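Long-range contacts in pantothenate kinase (Coxiella burnetii, PDB 3TQC), which catalyses the ATP-dependent phosphorylation of (R)-pantothenate to (R)-4'-phosphopantothenate, the first of five steps from pantothenate to coenzyme A: residues 42-46 with 111-117; 90-94 with 164-170; 131-137 with 181-186; 300-304 with 316-320. All blocks are in the same frame, centred on the assembly; numbering follows the deposited sequence.

Interaction 1: residues 42-46 with 111-117; sequences KLQGQ and VLKALLS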
loop_
_atom_site.group_PDB
_atom_site.type_symbol
_atom_site.label_atom_id
_atom_site.label_comp_id
_atom_site.label_asym_id
_atom_site.label_seq_id
_atom_site.Cartn_x
_atom_site.Cartn_y
_atom_site.Cartn_z
ATOM N N LYS B 42 -20.319 -11.971 -22.918
ATOM C CA LYS B 42 -19.007 -12.018 -22.235
ATOM C C LYS B 42 -19.028 -12.836 -20.938
ATOM O O LYS B 42 -18.025 -13.420 -20.561
ATOM C CB LYS B 42 -18.489 -10.608 -21.929
ATOM C CG LYS B 42 -18.107 -9.831 -23.159
ATOM C CD LYS B 42 -17.225 -8.638 -22.859
ATOM C CE LYS B 42 -17.006 -7.812 -24.118
ATOM N NZ LYS B 42 -16.253 -6.578 -23.802
ATOM N N LEU B 43 -20.182 -12.866 -20.279
ATOM C CA LEU B 43 -20.372 -13.595 -19.027
ATOM C C LEU B 43 -20.696 -15.077 -19.206
ATOM O O LEU B 43 -20.782 -15.800 -18.206
ATOM C CB LEU B 43 -21.480 -12.927 -18.208
ATOM C CG LEU B 43 -21.093 -11.561 -17.641
ATOM C CD1 LEU B 43 -22.316 -10.717 -17.352
ATOM C CD2 LEU B 43 -20.239 -11.740 -16.388
ATOM N N GLN B 44 -20.874 -15.536 -20.448
ATOM C CA GLN B 44 -21.166 -16.957 -20.724
ATOM C C GLN B 44 -20.278 -17.905 -19.920
ATOM O O GLN B 44 -19.048 -17.758 -19.914
ATOM C CB GLN B 44 -20.981 -17.287 -22.210
ATOM C CG GLN B 44 -22.181 -17.019 -23.062
ATOM C CD GLN B 44 -21.887 -17.241 -24.522
ATOM O OE1 GLN B 44 -22.441 -18.142 -25.153
ATOM N NE2 GLN B 44 -20.995 -16.429 -25.072
ATOM N N GLY B 45 -20.911 -18.879 -19.262
ATOM C CA GLY B 45 -20.214 -19.836 -18.402
ATOM C C GLY B 45 -20.163 -19.381 -16.955
ATOM O O GLY B 45 -20.049 -20.202 -16.037
ATOM N N GLN B 46 -20.265 -18.070 -16.759
ATOM C CA GLN B 46 -20.154 -17.450 -15.454
ATOM C C GLN B 46 -21.540 -17.093 -14.907
ATOM O O GLN B 46 -21.801 -17.255 -13.725
ATOM C CB GLN B 46 -19.278 -16.201 -15.578
ATOM C CG GLN B 46 -18.133 -16.158 -14.615
ATOM C CD GLN B 46 -17.188 -17.335 -14.773
ATOM O OE1 GLN B 46 -16.823 -17.719 -15.885
ATOM N NE2 GLN B 46 -16.799 -17.922 -13.650
ATOM N N VAL B 111 -15.919 -12.338 -13.709
ATOM C CA VAL B 111 -17.145 -11.569 -13.811
ATOM C C VAL B 111 -16.815 -10.087 -13.976
ATOM O O VAL B 111 -17.378 -9.414 -14.855
ATOM C CB VAL B 111 -18.040 -11.754 -12.600
ATOM C CG1 VAL B 111 -19.182 -10.721 -12.627
ATOM C CG2 VAL B 111 -18.559 -13.176 -12.585
ATOM N N LEU B 112 -15.888 -9.610 -13.135
ATOM C CA LEU B 112 -15.440 -8.226 -13.195
ATOM C C LEU B 112 -14.714 -7.917 -14.494
ATOM O O LEU B 112 -14.823 -6.803 -14.984
ATOM C CB LEU B 112 -14.565 -7.867 -11.993
ATOM C CG LEU B 112 -15.308 -7.724 -10.653
ATOM C CD1 LEU B 112 -14.356 -7.180 -9.583
ATOM C CD2 LEU B 112 -16.533 -6.838 -10.772
ATOM N N LYS B 113 -13.984 -8.885 -15.048
ATOM C CA LYS B 113 -13.286 -8.678 -16.318
ATOM C C LYS B 113 -14.302 -8.410 -17.414
ATOM O O LYS B 113 -14.153 -7.449 -18.161
ATOM C CB LYS B 113 -12.394 -9.866 -16.695
ATOM C CG LYS B 113 -11.883 -9.868 -18.167
ATOM C CD LYS B 113 -11.093 -11.153 -18.448
ATOM C CE LYS B 113 -10.460 -11.217 -19.860
ATOM N NZ LYS B 113 -11.417 -10.776 -20.919
ATOM N N ALA B 114 -15.338 -9.237 -17.494
ATOM C CA ALA B 114 -16.403 -9.024 -18.459
ATOM C C ALA B 114 -17.116 -7.688 -18.241
ATOM O O ALA B 114 -17.306 -6.948 -19.188
ATOM C CB ALA B 114 -17.406 -10.170 -18.430
ATOM N N LEU B 115 -17.480 -7.381 -17.000
ATOM C CA LEU B 115 -18.249 -6.178 -16.695
ATOM C C LEU B 115 -17.441 -4.897 -16.805
ATOM O O LEU B 115 -17.914 -3.924 -17.369
ATOM C CB LEU B 115 -18.856 -6.260 -15.294
ATOM C CG LEU B 115 -19.970 -7.297 -15.117
ATOM C CD1 LEU B 115 -20.470 -7.291 -13.659
ATOM C CD2 LEU B 115 -21.092 -7.030 -16.062
ATOM N N LEU B 116 -16.227 -4.885 -16.268
ATOM C CA LEU B 116 -15.401 -3.692 -16.359
ATOM C C LEU B 116 -15.131 -3.295 -17.806
ATOM O O LEU B 116 -14.976 -2.116 -18.095
ATOM C CB LEU B 116 -14.089 -3.858 -15.608
ATOM C CG LEU B 116 -14.223 -3.782 -14.082
ATOM C CD1 LEU B 116 -12.926 -4.139 -13.410
ATOM C CD2 LEU B 116 -14.652 -2.392 -13.680
ATOM N N SER B 117 -15.115 -4.267 -18.713
ATOM C CA SER B 117 -14.768 -4.013 -20.093
ATOM C C SER B 117 -15.889 -3.285 -20.858
ATOM O O SER B 117 -15.644 -2.747 -21.921
ATOM C CB SER B 117 -14.398 -5.324 -20.796
ATOM O OG SER B 117 -15.533 -5.983 -21.302
#
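Lys42 lies over the last turns of helix 105-116 and hydrogen-bonds to Ser117. Its CB rests on the methyl of Ala114, CB to CB 3.7 Å, and with CG anti to the carbonyl carbon (chi1 -69°) the extended chain runs on along the helix until NZ donates to Ser117 OG at 2.7 Å. That hydroxyl in turn donates to Ala114 O (OG to O 2.9 Å), tilted out of the carbonyl plane; the serine hydroxyl thus links the lysine to a carbonyl of the last turns. Leu43 is forked over the helix: CD2 lies 3.8 Å from Ala114 CB and also reaches Val111 CG1, while CD1 meets Leu115 CD2 at 4.1 Å, the two leucine side chains crossing at about a right angle. Farther on, Gln46 sets its CG against Val111 CG2 (3.6 Å), its chain bent at chi2, and it also touches Thr107 and Arg110. Helix 52-84 also packs on this helix, its Tyr59 meeting both Val111 and Leu115. The contact thus packs the connection between helices 37-42 and 47-50 onto the helix that follows the Walker A P-loop, with the Gln46 side chain about 7 Å from the bound ADP (nearest atoms).

Interaction 2: residues 90-94 with 164-170; sequences KVPYI and LNAIKSG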
loop_
_atom_site.group_PDB
_atom_site.type_symbol
_atom_site.label_atom_id
_atom_site.label_comp_id
_atom_site.label_asym_id
_atom_site.label_seq_id
_atom_site.Cartn_x
_atom_site.Cartn_y
_atom_site.Cartn_z
ATOM N N LYS B 90 -0.326 6.543 -20.089
ATOM C CA LYS B 90 -0.722 5.862 -18.866
ATOM C C LYS B 90 -0.258 4.409 -18.823
ATOM O O LYS B 90 0.013 3.775 -19.840
ATOM C CB LYS B 90 -2.237 5.906 -18.688
ATOM C CG LYS B 90 -3.008 4.985 -19.633
ATOM C CD LYS B 90 -4.506 5.293 -19.602
ATOM C CE LYS B 90 -5.289 4.349 -20.521
ATOM N NZ LYS B 90 -5.589 3.036 -19.857
ATOM N N VAL B 91 -0.184 3.903 -17.608
ATOM C CA VAL B 91 0.021 2.506 -17.356
ATOM C C VAL B 91 -1.346 1.983 -16.861
ATOM O O VAL B 91 -2.233 2.785 -16.541
ATOM C CB VAL B 91 1.116 2.287 -16.289
ATOM C CG1 VAL B 91 2.467 2.618 -16.844
ATOM C CG2 VAL B 91 0.836 3.107 -15.063
ATOM N N PRO B 92 -1.509 0.650 -16.774
ATOM C CA PRO B 92 -2.811 0.096 -16.420
ATOM C C PRO B 92 -3.162 0.310 -14.954
ATOM O O PRO B 92 -2.292 0.401 -14.091
ATOM C CB PRO B 92 -2.655 -1.406 -16.715
ATOM C CG PRO B 92 -1.476 -1.505 -17.639
ATOM C CD PRO B 92 -0.553 -0.413 -17.112
ATOM N N TYR B 93 -4.448 0.418 -14.705
ATOM C CA TYR B 93 -4.977 0.406 -13.369
ATOM C C TYR B 93 -5.069 -1.062 -12.966
ATOM O O TYR B 93 -5.615 -1.853 -13.713
ATOM C CB TYR B 93 -6.356 1.052 -13.367
ATOM C CG TYR B 93 -6.848 1.368 -11.992
ATOM C CD1 TYR B 93 -6.617 2.601 -11.425
ATOM C CD2 TYR B 93 -7.560 0.426 -11.253
ATOM C CE1 TYR B 93 -7.063 2.888 -10.163
ATOM C CE2 TYR B 93 -7.995 0.698 -9.995
ATOM C CZ TYR B 93 -7.762 1.939 -9.454
ATOM O OH TYR B 93 -8.205 2.221 -8.187
ATOM N N ILE B 94 -4.514 -1.429 -11.817
ATOM C CA ILE B 94 -4.491 -2.829 -11.404
ATOM C C ILE B 94 -5.319 -3.034 -10.156
ATOM O O ILE B 94 -5.081 -2.386 -9.138
ATOM C CB ILE B 94 -3.079 -3.330 -11.131
ATOM C CG1 ILE B 94 -2.186 -3.118 -12.360
ATOM C CG2 ILE B 94 -3.119 -4.795 -10.763
ATOM C CD1 ILE B 94 -0.920 -3.981 -12.354
ATOM N N LEU B 164 4.689 -7.460 -12.498
ATOM C CA LEU B 164 3.931 -6.289 -12.099
ATOM C C LEU B 164 4.737 -5.016 -12.362
ATOM O O LEU B 164 4.221 -4.033 -12.876
ATOM C CB LEU B 164 3.518 -6.401 -10.643
ATOM C CG LEU B 164 2.578 -7.598 -10.451
ATOM C CD1 LEU B 164 2.307 -7.885 -8.978
ATOM C CD2 LEU B 164 1.280 -7.338 -11.188
ATOM N N ASN B 165 6.012 -5.040 -12.010
ATOM C CA ASN B 165 6.878 -3.906 -12.264
ATOM C C ASN B 165 6.862 -3.559 -13.740
ATOM O O ASN B 165 6.743 -2.411 -14.101
ATOM C CB ASN B 165 8.315 -4.213 -11.820
ATOM C CG ASN B 165 9.243 -3.042 -12.005
ATOM O OD1 ASN B 165 9.054 -1.994 -11.395
ATOM N ND2 ASN B 165 10.252 -3.209 -12.853
ATOM N N ALA B 166 6.984 -4.570 -14.586
ATOM C CA ALA B 166 7.002 -4.338 -16.019
ATOM C C ALA B 166 5.685 -3.705 -16.482
ATOM O O ALA B 166 5.675 -2.784 -17.299
ATOM C CB ALA B 166 7.267 -5.618 -16.748
ATOM N N ILE B 167 4.571 -4.184 -15.945
ATOM C CA ILE B 167 3.276 -3.652 -16.351
ATOM C C ILE B 167 3.172 -2.188 -15.931
ATOM O O ILE B 167 2.759 -1.345 -16.709
ATOM C CB ILE B 167 2.121 -4.502 -15.817
ATOM C CG1 ILE B 167 2.133 -5.868 -16.519
ATOM C CG2 ILE B 167 0.773 -3.823 -16.066
ATOM C CD1 ILE B 167 1.180 -6.869 -15.934
ATOM N N LYS B 168 3.614 -1.895 -14.718
ATOM C CA LYS B 168 3.510 -0.567 -14.150
ATOM C C LYS B 168 4.610 0.336 -14.641
ATOM O O LYS B 168 4.648 1.516 -14.282
ATOM C CB LYS B 168 3.518 -0.640 -12.621
ATOM C CG LYS B 168 2.141 -0.985 -12.028
ATOM C CD LYS B 168 1.106 0.087 -12.355
ATOM C CE LYS B 168 -0.054 0.070 -11.382
ATOM N NZ LYS B 168 -1.037 1.123 -11.696
ATOM N N SER B 169 5.499 -0.216 -15.464
ATOM C CA SER B 169 6.496 0.560 -16.165
ATOM C C SER B 169 6.053 0.897 -17.595
ATOM O O SER B 169 6.718 1.642 -18.277
ATOM C CB SER B 169 7.805 -0.195 -16.197
ATOM O OG SER B 169 8.247 -0.460 -14.899
ATOM N N GLY B 170 4.928 0.354 -18.044
ATOM C CA GLY B 170 4.419 0.644 -19.383
ATOM C C GLY B 170 4.898 -0.325 -20.443
ATOM O O GLY B 170 4.629 -0.115 -21.635
#
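Val91 opens the contact by setting its CG1 against the end of helix 157-168, 3.5 Å from Lys168 O and 3.6 Å from Gly170 N. Gly170, at positive phi (91°), terminates that helix in a Schellman motif, and its backbone gives the valine methyl a close seat. The other methyl, CG2, is turned to Lys168 CD, the two side chains crossing at about a right angle. Pro92 follows with its ring against Ile167: CG meets Ile167 CG2 at 3.6 Å, and CD lies near the carbonyl oxygen of the same residue. The carbonyl of Pro92 receives Lys168 NZ, O to NZ 2.8 Å, in the carbonyl plane and at a C=O...N angle of 160°. Lys168 starts out away from the strand, and the bend at chi2 (-63°) brings its ammonium back to this oxygen. Beyond Tyr93, which faces helix 52-84, Ile94 again points to helix 157-168; its CD1 reaches Ile167 CG2 at 4.1 Å and Leu164 CD2 at 4.2 Å, while CG1 lies near Lys168 CE, the two side chains running past each other in opposite directions. NZ also forms a salt bridge with Asp228, whose carboxylate accepts the backbone N-H of Ile94. A buried lysine is therefore paid for twice, by a carbonyl and a carboxylate, which would be expected to favour its charged form within a largely apolar joint.

Interaction 3: residues 131-137 with 181-186; sequences DGFLYSN and HHYYDI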
loop_
_atom_site.group_PDB
_atom_site.type_symbol
_atom_site.label_atom_id
_atom_site.label_comp_id
_atom_site.label_asym_id
_atom_site.label_seq_id
_atom_site.Cartn_x
_atom_site.Cartn_y
_atom_site.Cartn_z
ATOM N N ASP B 131 -1.363 -17.861 -9.394
ATOM C CA ASP B 131 -1.064 -19.295 -9.523
ATOM C C ASP B 131 0.077 -19.542 -10.492
ATOM O O ASP B 131 0.909 -20.436 -10.291
ATOM C CB ASP B 131 -2.277 -20.080 -10.071
ATOM C CG ASP B 131 -3.532 -19.934 -9.219
ATOM O OD1 ASP B 131 -3.410 -19.613 -8.017
ATOM O OD2 ASP B 131 -4.649 -20.146 -9.768
ATOM N N GLY B 132 0.080 -18.770 -11.572
ATOM C CA GLY B 132 1.082 -18.894 -12.583
ATOM C C GLY B 132 2.494 -18.664 -12.098
ATOM O O GLY B 132 3.441 -19.069 -12.768
ATOM N N PHE B 133 2.643 -18.028 -10.945
ATOM C CA PHE B 133 3.953 -17.760 -10.381
ATOM C C PHE B 133 4.321 -18.739 -9.267
ATOM O O PHE B 133 5.306 -18.543 -8.573
ATOM C CB PHE B 133 4.016 -16.310 -9.910
ATOM C CG PHE B 133 3.782 -15.324 -11.021
ATOM C CD1 PHE B 133 4.853 -14.798 -11.743
ATOM C CD2 PHE B 133 2.483 -14.956 -11.380
ATOM C CE1 PHE B 133 4.640 -13.888 -12.776
ATOM C CE2 PHE B 133 2.262 -14.053 -12.427
ATOM C CZ PHE B 133 3.357 -13.523 -13.123
ATOM N N LEU B 134 3.541 -19.810 -9.117
ATOM C CA LEU B 134 3.941 -20.921 -8.273
ATOM C C LEU B 134 5.171 -21.561 -8.877
ATOM O O LEU B 134 5.317 -21.582 -10.099
ATOM C CB LEU B 134 2.831 -21.970 -8.182
ATOM C CG LEU B 134 1.625 -21.579 -7.331
ATOM C CD1 LEU B 134 0.464 -22.557 -7.563
ATOM C CD2 LEU B 134 2.023 -21.521 -5.850
ATOM N N TYR B 135 6.054 -22.078 -8.024
ATOM C CA TYR B 135 7.145 -22.929 -8.481
ATOM C C TYR B 135 6.540 -24.228 -9.012
ATOM O O TYR B 135 5.501 -24.678 -8.532
ATOM C CB TYR B 135 8.136 -23.244 -7.347
ATOM C CG TYR B 135 8.973 -22.066 -6.849
ATOM C CD1 TYR B 135 9.832 -21.376 -7.704
ATOM C CD2 TYR B 135 8.931 -21.672 -5.511
ATOM C CE1 TYR B 135 10.603 -20.308 -7.247
ATOM C CE2 TYR B 135 9.700 -20.606 -5.044
ATOM C CZ TYR B 135 10.537 -19.932 -5.913
ATOM O OH TYR B 135 11.305 -18.889 -5.436
ATOM N N SER B 136 7.187 -24.829 -10.000
ATOM C CA SER B 136 6.746 -26.109 -10.525
ATOM C C SER B 136 6.769 -27.168 -9.434
ATOM O O SER B 136 7.454 -27.015 -8.415
ATOM C CB SER B 136 7.676 -26.560 -11.638
ATOM O OG SER B 136 8.980 -26.703 -11.122
ATOM N N ASN B 137 6.035 -28.252 -9.658
ATOM C CA ASN B 137 6.021 -29.368 -8.706
ATOM C C ASN B 137 7.428 -29.906 -8.457
ATOM O O ASN B 137 7.797 -30.171 -7.317
ATOM C CB ASN B 137 5.094 -30.492 -9.179
ATOM C CG ASN B 137 3.616 -30.147 -9.029
ATOM O OD1 ASN B 137 3.252 -29.169 -8.381
ATOM N ND2 ASN B 137 2.758 -30.962 -9.630
ATOM N N HIS B 181 -4.622 -26.288 -13.202
ATOM C CA HIS B 181 -5.207 -26.993 -12.057
ATOM C C HIS B 181 -5.405 -28.473 -12.374
ATOM O O HIS B 181 -5.343 -29.327 -11.485
ATOM C CB HIS B 181 -6.546 -26.357 -11.661
ATOM C CG HIS B 181 -6.416 -24.965 -11.118
ATOM N ND1 HIS B 181 -5.909 -24.700 -9.863
ATOM C CD2 HIS B 181 -6.733 -23.763 -11.658
ATOM C CE1 HIS B 181 -5.919 -23.394 -9.653
ATOM N NE2 HIS B 181 -6.418 -22.803 -10.725
ATOM N N HIS B 182 -5.615 -28.770 -13.651
ATOM C CA HIS B 182 -5.816 -30.133 -14.105
ATOM C C HIS B 182 -4.548 -30.962 -13.896
ATOM O O HIS B 182 -4.605 -32.083 -13.393
ATOM C CB HIS B 182 -6.215 -30.125 -15.582
ATOM C CG HIS B 182 -6.636 -31.463 -16.106
ATOM N ND1 HIS B 182 -7.826 -32.061 -15.750
ATOM C CD2 HIS B 182 -6.034 -32.308 -16.974
ATOM C CE1 HIS B 182 -7.935 -33.221 -16.375
ATOM N NE2 HIS B 182 -6.860 -33.395 -17.123
ATOM N N TYR B 183 -3.413 -30.400 -14.299
ATOM C CA TYR B 183 -2.116 -31.042 -14.124
ATOM C C TYR B 183 -1.462 -30.680 -12.792
ATOM O O TYR B 183 -0.384 -31.182 -12.471
ATOM C CB TYR B 183 -1.198 -30.679 -15.288
ATOM C CG TYR B 183 -1.799 -31.053 -16.632
ATOM C CD1 TYR B 183 -2.089 -32.383 -16.937
ATOM C CD2 TYR B 183 -2.094 -30.081 -17.586
ATOM C CE1 TYR B 183 -2.652 -32.734 -18.158
ATOM C CE2 TYR B 183 -2.651 -30.426 -18.814
ATOM C CZ TYR B 183 -2.929 -31.752 -19.090
ATOM O OH TYR B 183 -3.490 -32.092 -20.302
ATOM N N TYR B 184 -2.126 -29.818 -12.021
ATOM C CA TYR B 184 -1.644 -29.392 -10.709
ATOM C C TYR B 184 -0.202 -28.924 -10.812
ATOM O O TYR B 184 0.655 -29.325 -10.023
ATOM C CB TYR B 184 -1.766 -30.550 -9.728
ATOM C CG TYR B 184 -1.601 -30.184 -8.283
ATOM C CD1 TYR B 184 -2.392 -29.203 -7.697
ATOM C CD2 TYR B 184 -0.671 -30.845 -7.491
ATOM C CE1 TYR B 184 -2.246 -28.880 -6.357
ATOM C CE2 TYR B 184 -0.515 -30.536 -6.161
ATOM C CZ TYR B 184 -1.300 -29.558 -5.593
ATOM O OH TYR B 184 -1.137 -29.258 -4.259
ATOM N N ASP B 185 0.061 -28.095 -11.817
ATOM C CA ASP B 185 1.415 -27.690 -12.132
ATOM C C ASP B 185 1.468 -26.527 -13.130
ATOM O O ASP B 185 0.512 -26.269 -13.861
ATOM C CB ASP B 185 2.198 -28.887 -12.687
ATOM C CG ASP B 185 3.693 -28.778 -12.443
ATOM O OD1 ASP B 185 4.152 -27.707 -11.980
ATOM O OD2 ASP B 185 4.404 -29.772 -12.716
ATOM N N ILE B 186 2.598 -25.820 -13.133
ATOM C CA ILE B 186 2.910 -24.850 -14.174
ATOM C C ILE B 186 2.986 -25.591 -15.504
ATOM O O ILE B 186 3.500 -26.720 -15.568
ATOM C CB ILE B 186 4.296 -24.175 -13.931
ATOM C CG1 ILE B 186 4.282 -23.315 -12.660
ATOM C CG2 ILE B 186 4.726 -23.363 -15.142
ATOM C CD1 ILE B 186 3.180 -22.281 -12.608
#
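Asn137, the first residue of helix 137-142, meets the start of strand 185-187 and the residue before it. Its CB stands 3.7 Å from Asp185 OD2. From there the amide lies stacked on the Asp185 carboxylate, the two planes only 15° apart, with CG to CG 3.7 Å. At the tip, ND2 donates to Tyr184 O at 2.7 Å along a bent path (134° at the hydrogen), while OD1 is turned to Lys149, which donates to it and also makes a cation-pi contact with the Tyr184 ring. Asn137 N donates to Asp185 OD1 at 3.0 Å, approaching from above the carboxylate plane, so an aspartate from across the contact serves the first turn of the helix beside the N-cap Ser136. Ile186 packs against the loop 131-136, its CD1 close to Gly132 O and its CG1 3.3 Å from Leu134 O. Asp131 and His181 bring carboxylate and ring together nearly perpendicular, the His181 side chain about 6 Å from the bound ADP (nearest atoms). Tyr184 and Asp185 form a G1 beta bulge opposite Ser180; the contact ties this outer strand of the three-stranded antiparallel sheet to the loop between strand 125-129 and helix 137-142.

Interaction 4: residues 300-304 with 316-320; sequences RAQLI and VYLRK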
loop_
_atom_site.group_PDB
_atom_site.type_symbol
_atom_site.label_atom_id
_atom_site.label_comp_id
_atom_site.label_asym_id
_atom_site.label_seq_id
_atom_site.Cartn_x
_atom_site.Cartn_y
_atom_site.Cartn_z
ATOM N N ARG B 300 -6.026 -5.148 4.773
ATOM C CA ARG B 300 -5.278 -4.283 3.859
ATOM C C ARG B 300 -6.088 -3.942 2.607
ATOM O O ARG B 300 -5.718 -3.059 1.884
ATOM C CB ARG B 300 -3.950 -4.910 3.446
ATOM C CG ARG B 300 -2.990 -5.160 4.576
ATOM C CD ARG B 300 -1.603 -5.436 4.028
ATOM N NE ARG B 300 -1.108 -4.285 3.270
ATOM C CZ ARG B 300 -0.409 -4.346 2.140
ATOM N NH1 ARG B 300 -0.079 -5.513 1.597
ATOM N NH2 ARG B 300 -0.048 -3.206 1.541
ATOM N N ALA B 301 -7.171 -4.669 2.365
ATOM C CA ALA B 301 -8.005 -4.505 1.189
ATOM C C ALA B 301 -8.811 -3.242 1.263
ATOM O O ALA B 301 -9.213 -2.820 2.344
ATOM C CB ALA B 301 -8.950 -5.690 1.046
ATOM N N GLN B 302 -9.045 -2.641 0.107
ATOM C CA GLN B 302 -9.907 -1.461 0.005
ATOM C C GLN B 302 -11.379 -1.877 0.115
ATOM O O GLN B 302 -12.201 -1.150 0.643
ATOM C CB GLN B 302 -9.695 -0.740 -1.324
ATOM C CG GLN B 302 -8.566 0.240 -1.351
ATOM C CD GLN B 302 -7.233 -0.435 -1.390
ATOM O OE1 GLN B 302 -6.998 -1.323 -2.210
ATOM N NE2 GLN B 302 -6.347 -0.039 -0.480
ATOM N N LEU B 303 -11.689 -3.051 -0.405
ATOM C CA LEU B 303 -13.053 -3.521 -0.473
ATOM C C LEU B 303 -13.099 -4.969 -0.011
ATOM O O LEU B 303 -12.302 -5.796 -0.446
ATOM C CB LEU B 303 -13.543 -3.404 -1.913
ATOM C CG LEU B 303 -15.021 -3.604 -2.212
ATOM C CD1 LEU B 303 -15.384 -2.794 -3.448
ATOM C CD2 LEU B 303 -15.326 -5.063 -2.433
ATOM N N ILE B 304 -14.004 -5.275 0.899
ATOM C CA ILE B 304 -14.182 -6.653 1.308
ATOM C C ILE B 304 -15.576 -7.076 0.931
ATOM O O ILE B 304 -16.541 -6.416 1.281
ATOM C CB ILE B 304 -13.930 -6.836 2.802
ATOM C CG1 ILE B 304 -12.487 -6.431 3.132
ATOM C CG2 ILE B 304 -14.185 -8.280 3.219
ATOM C CD1 ILE B 304 -12.264 -6.163 4.591
ATOM N N VAL B 316 -20.665 -5.678 2.079
ATOM C CA VAL B 316 -19.529 -5.049 1.396
ATOM C C VAL B 316 -18.917 -3.984 2.288
ATOM O O VAL B 316 -19.627 -3.157 2.852
ATOM C CB VAL B 316 -19.956 -4.400 0.063
ATOM C CG1 VAL B 316 -18.761 -3.839 -0.661
ATOM C CG2 VAL B 316 -20.680 -5.421 -0.796
ATOM N N TYR B 317 -17.597 -4.047 2.456
ATOM C CA TYR B 317 -16.844 -3.014 3.155
ATOM C C TYR B 317 -16.057 -2.259 2.107
ATOM O O TYR B 317 -15.439 -2.864 1.248
ATOM C CB TYR B 317 -15.870 -3.624 4.147
ATOM C CG TYR B 317 -16.502 -4.350 5.306
ATOM C CD1 TYR B 317 -16.717 -3.707 6.512
ATOM C CD2 TYR B 317 -16.863 -5.693 5.207
ATOM C CE1 TYR B 317 -17.280 -4.370 7.585
ATOM C CE2 TYR B 317 -17.424 -6.364 6.285
ATOM C CZ TYR B 317 -17.635 -5.694 7.464
ATOM O OH TYR B 317 -18.200 -6.347 8.542
ATOM N N LEU B 318 -16.078 -0.937 2.163
ATOM C CA LEU B 318 -15.304 -0.142 1.230
ATOM C C LEU B 318 -14.589 0.923 2.045
ATOM O O LEU B 318 -15.223 1.665 2.816
ATOM C CB LEU B 318 -16.223 0.493 0.170
ATOM C CG LEU B 318 -15.608 1.468 -0.850
ATOM C CD1 LEU B 318 -14.555 0.828 -1.738
ATOM C CD2 LEU B 318 -16.717 2.045 -1.708
ATOM N N ARG B 319 -13.277 0.995 1.889
ATOM C CA ARG B 319 -12.491 1.999 2.598
ATOM C C ARG B 319 -13.033 3.403 2.352
ATOM O O ARG B 319 -13.346 3.784 1.207
ATOM C CB ARG B 319 -11.019 1.945 2.196
ATOM C CG ARG B 319 -10.200 0.842 2.887
ATOM C CD ARG B 319 -10.041 1.074 4.392
ATOM N NE ARG B 319 -9.489 2.400 4.671
ATOM C CZ ARG B 319 -8.194 2.725 4.639
ATOM N NH1 ARG B 319 -7.272 1.818 4.376
ATOM N NH2 ARG B 319 -7.822 3.981 4.887
ATOM N N LYS B 320 -13.161 4.172 3.428
ATOM C CA LYS B 320 -13.611 5.549 3.288
ATOM C C LYS B 320 -12.532 6.350 2.577
ATOM O O LYS B 320 -11.348 6.130 2.797
ATOM C CB LYS B 320 -13.904 6.166 4.635
ATOM C CG LYS B 320 -14.978 5.446 5.419
ATOM C CD LYS B 320 -15.155 6.073 6.790
ATOM C CE LYS B 320 -16.283 5.422 7.575
ATOM N NZ LYS B 320 -16.314 5.834 9.005
HETATM O O HOH W 1 -7.570 -0.976 3.438
#
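The Tyr317 ring meets Ile304 obliquely, its CD2 4.0 Å from Ile304 CB, while the Arg319 guanidinium takes a water at its edge and in its plane. That water accepts from Arg319 NH1 (3.0 Å) and lies 2.7 Å from Ala301 O; NH1 also donates to the carbonyl of Asp225 of the second subunit. With CG anti to the carbonyl carbon (chi1 -80°), Arg319 CG packs 3.6 Å from Gln302 O; bends at chi2 and chi3 then turn the guanidinium toward the water. The two strands pair antiparallel. Ile304 and Tyr317 form a hydrogen-bonded pair, their two N-H...O bonds both 2.8 Å between N and O, and Arg319 N donates to Gln302 O at 2.7 Å, nearly along the C=O axis. Leu303 and Leu318, a non-hydrogen-bonded pair, turn to the other face of the sheet, where their CD1 methyls meet at 4.1 Å and Leu303 CD2 also touches Val316 CG1. Helix 52-84 packs on this leucine face through Leu62, Leu65 and Tyr69. Strands 303-307 and 313-319 make a beta hairpin inside the main sheet, flanked by strand 229-234 next to 303-307 and by strand 16-20, outermost within this chain, next to 313-319.

Overall arrangement
Interactions 1, 2 and 4 are buried and each meets or adjoins helix 52-84, whereas interaction 3 is only partly buried and lies across the chain's centre from interaction 4, about 30 Å between centres. Interactions 2 and 4 reach the same sheet, through a strand end against a helix and through hairpin pairing respectively, and both touch the second subunit: Lys320 of one chain hydrogen-bonds to Ser169 O of the other. Interactions 1 and 2 flank the P-loop in sequence, on the helix after it and the strand before it. Apolar packing with one lysine hydrogen bond between the segments marks 1 and 2, the lysine of 2 having a carboxylate as well; backbone pairing dominates 4, and side-chain amide and carboxylate bonds carry 3.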